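Local coordinates for putative oxidoreductase (Salmonella enterica subsp. enterica serovar Typhimurium, PDB 3NX4), which binds NADP and is probably an NADPH-dependent acryloyl-CoA reductase of the medium-chain dehydrogenase/reductase superfamily, at residues Q210-A215 / L228-Y233. Residues are numbered along the deposited sequence; the frame is centred on the assembly and turned at random.
Sequences QLWAGA and LAQMNY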
loop_
_atom_site.group_PDB
_atom_site.type_symbol
_atom_site.label_atom_id
_atom_site.label_comp_id
_atom_site.label_asym_id
_atom_site.label_seq_id
_atom_site.Cartn_x
_atom_site.Cartn_y
_atom_site.Cartn_z
ATOM N N GLN A 210 -12.662 -12.298 4.367
ATOM C CA GLN A 210 -12.655 -10.842 4.309
ATOM C C GLN A 210 -13.423 -10.270 5.473
ATOM O O GLN A 210 -14.624 -10.504 5.582
ATOM C CB GLN A 210 -13.285 -10.363 2.998
ATOM C CG GLN A 210 -12.474 -10.749 1.771
ATOM C CD GLN A 210 -13.155 -10.358 0.464
ATOM O OE1 GLN A 210 -13.453 -9.190 0.222
ATOM N NE2 GLN A 210 -13.421 -11.345 -0.369
ATOM N N LEU A 211 -12.729 -9.511 6.325
ATOM C CA LEU A 211 -13.329 -8.935 7.533
ATOM C C LEU A 211 -13.371 -7.402 7.590
ATOM O O LEU A 211 -14.334 -6.833 8.118
ATOM C CB LEU A 211 -12.599 -9.425 8.796
ATOM C CG LEU A 211 -12.418 -10.940 8.957
ATOM C CD1 LEU A 211 -11.589 -11.245 10.207
ATOM C CD2 LEU A 211 -13.772 -11.638 8.995
ATOM N N TRP A 212 -12.324 -6.740 7.095
ATOM C CA TRP A 212 -12.104 -5.322 7.398
ATOM C C TRP A 212 -12.148 -4.407 6.169
ATOM O O TRP A 212 -11.515 -4.699 5.170
ATOM C CB TRP A 212 -10.734 -5.122 8.062
ATOM C CG TRP A 212 -10.357 -6.178 9.046
ATOM C CD1 TRP A 212 -9.301 -7.039 8.961
ATOM C CD2 TRP A 212 -11.032 -6.483 10.277
ATOM N NE1 TRP A 212 -9.282 -7.879 10.064
ATOM C CE2 TRP A 212 -10.333 -7.552 10.886
ATOM C CE3 TRP A 212 -12.173 -5.975 10.909
ATOM C CZ2 TRP A 212 -10.735 -8.115 12.101
ATOM C CZ3 TRP A 212 -12.563 -6.535 12.136
ATOM C CH2 TRP A 212 -11.846 -7.594 12.708
ATOM N N ALA A 213 -12.859 -3.285 6.272
ATOM C CA ALA A 213 -12.824 -2.261 5.220
ATOM C C ALA A 213 -11.528 -1.451 5.322
ATOM O O ALA A 213 -10.958 -1.027 4.316
ATOM C CB ALA A 213 -14.035 -1.334 5.327
ATOM N N GLY A 214 -11.066 -1.238 6.546
ATOM C CA GLY A 214 -9.858 -0.465 6.788
ATOM C C GLY A 214 -9.118 -0.999 8.006
ATOM O O GLY A 214 -9.652 -1.799 8.790
ATOM N N ALA A 215 -7.880 -0.564 8.173
ATOM C CA ALA A 215 -7.122 -0.963 9.343
ATOM C C ALA A 215 -6.060 0.067 9.664
ATOM O O ALA A 215 -5.500 0.702 8.782
ATOM C CB ALA A 215 -6.490 -2.354 9.156
ATOM N N LEU A 228 -3.594 -8.022 6.799
ATOM C CA LEU A 228 -3.594 -7.940 5.334
ATOM C C LEU A 228 -4.386 -9.074 4.688
ATOM O O LEU A 228 -5.107 -8.840 3.723
ATOM C CB LEU A 228 -2.176 -7.914 4.764
ATOM C CG LEU A 228 -1.393 -6.622 4.989
ATOM C CD1 LEU A 228 0.085 -6.879 4.749
ATOM C CD2 LEU A 228 -1.919 -5.518 4.086
ATOM N N ALA A 229 -4.253 -10.290 5.218
ATOM C CA ALA A 229 -4.954 -11.460 4.671
ATOM C C ALA A 229 -6.474 -11.413 4.891
ATOM O O ALA A 229 -7.232 -12.144 4.235
ATOM C CB ALA A 229 -4.363 -12.771 5.252
ATOM N N GLN A 230 -6.901 -10.543 5.805
ATOM C CA GLN A 230 -8.302 -10.399 6.198
ATOM C C GLN A 230 -8.997 -9.162 5.617
ATOM O O GLN A 230 -10.140 -8.865 5.979
ATOM C CB GLN A 230 -8.392 -10.291 7.730
ATOM C CG GLN A 230 -8.056 -11.592 8.479
ATOM C CD GLN A 230 -7.994 -11.398 9.991
ATOM O OE1 GLN A 230 -7.781 -10.293 10.479
ATOM N NE2 GLN A 230 -8.173 -12.491 10.736
HETATM N N MSE A 231 -8.305 -8.409 4.769
HETATM C CA MSE A 231 -8.891 -7.177 4.224
HETATM C C MSE A 231 -9.989 -7.456 3.196
HETATM O O MSE A 231 -9.861 -8.359 2.351
HETATM C CB MSE A 231 -7.815 -6.287 3.582
HETATM C CG MSE A 231 -6.707 -5.859 4.537
HETATM SE SE MSE A 231 -7.366 -4.967 6.165
HETATM C CE MSE A 231 -8.420 -3.536 5.364
ATOM N N ASN A 232 -11.058 -6.669 3.255
ATOM C CA ASN A 232 -12.056 -6.692 2.199
ATOM C C ASN A 232 -11.399 -6.331 0.864
ATOM O O ASN A 232 -10.398 -5.621 0.823
ATOM C CB ASN A 232 -13.151 -5.653 2.460
ATOM C CG ASN A 232 -14.055 -6.006 3.627
ATOM O OD1 ASN A 232 -14.045 -7.127 4.140
ATOM N ND2 ASN A 232 -14.873 -5.046 4.029
ATOM N N TYR A 233 -11.976 -6.805 -0.230
ATOM C CA TYR A 233 -11.569 -6.324 -1.543
ATOM C C TYR A 233 -11.568 -4.783 -1.593
ATOM O O TYR A 233 -12.555 -4.142 -1.213
ATOM C CB TYR A 233 -12.508 -6.899 -2.596
ATOM C CG TYR A 233 -12.043 -6.631 -3.994
ATOM C CD1 TYR A 233 -12.304 -5.406 -4.608
ATOM C CD2 TYR A 233 -11.342 -7.596 -4.706
ATOM C CE1 TYR A 233 -11.870 -5.150 -5.901
ATOM C CE2 TYR A 233 -10.912 -7.351 -6.011
ATOM C CZ TYR A 233 -11.181 -6.126 -6.596
ATOM O OH TYR A 233 -10.756 -5.873 -7.884
HETATM O O HOH W 1 -16.557 -8.101 4.759
HETATM O O HOH W 2 -16.070 -4.960 7.289
#
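Trp212 and Met231 form a short parallel beta bridge, in which Asn232 N donates to Trp212 O over 2.8 Å while Gln230 O accepts from both Leu211 N and Trp212 N, which reach it from opposite faces of its carbonyl plane. The shorter and straighter of these two bonds, from Leu211 N to Gln230 O, is 2.7 Å long with an angle of 172°. Gln230 suits its place because its extended chain runs alongside the Trp212 side chain and carries OE1 to indole NE1, 2.9 Å away; the oxygen lies in the ring plane, but the amide is turned 64° from the indole. Leu211 CD1 packs on the same amide at Gln230 CD. With CG anti to its carbonyl carbon (chi1 -66°), Gln210 is long enough to stretch past the bridged pair and take the backbone N-H of Tyr233 on OE1 at 2.8 Å. Met231, present as selenomethionine, has an unbranched chain that bends at chi2 and chi3, bringing SE to the indole edge in a Met-aromatic contact, 5.0 Å from the centroid of the Trp212 five-membered ring. SE also packs on Trp212 CB and Ala215 CB, and Met231 CE reaches Trp212 O at 3.3 Å and Gly214 CA. The short amide of Asn232 lies against the peptides of 210-213, its OD1 accepting from a water that also donates to Gln210 O. Beyond this contact, Tyr233 OH bonds Asp266 of the second subunit. The bridge closes the beta-alpha-beta crossover of the Rossmann fold, from strand 212-217 through helix 221-229 toward strand 235-239; bonding the indole N-H and doubly using Gln230 O lets these polar groups be buried beside an apolar Trp-Met core.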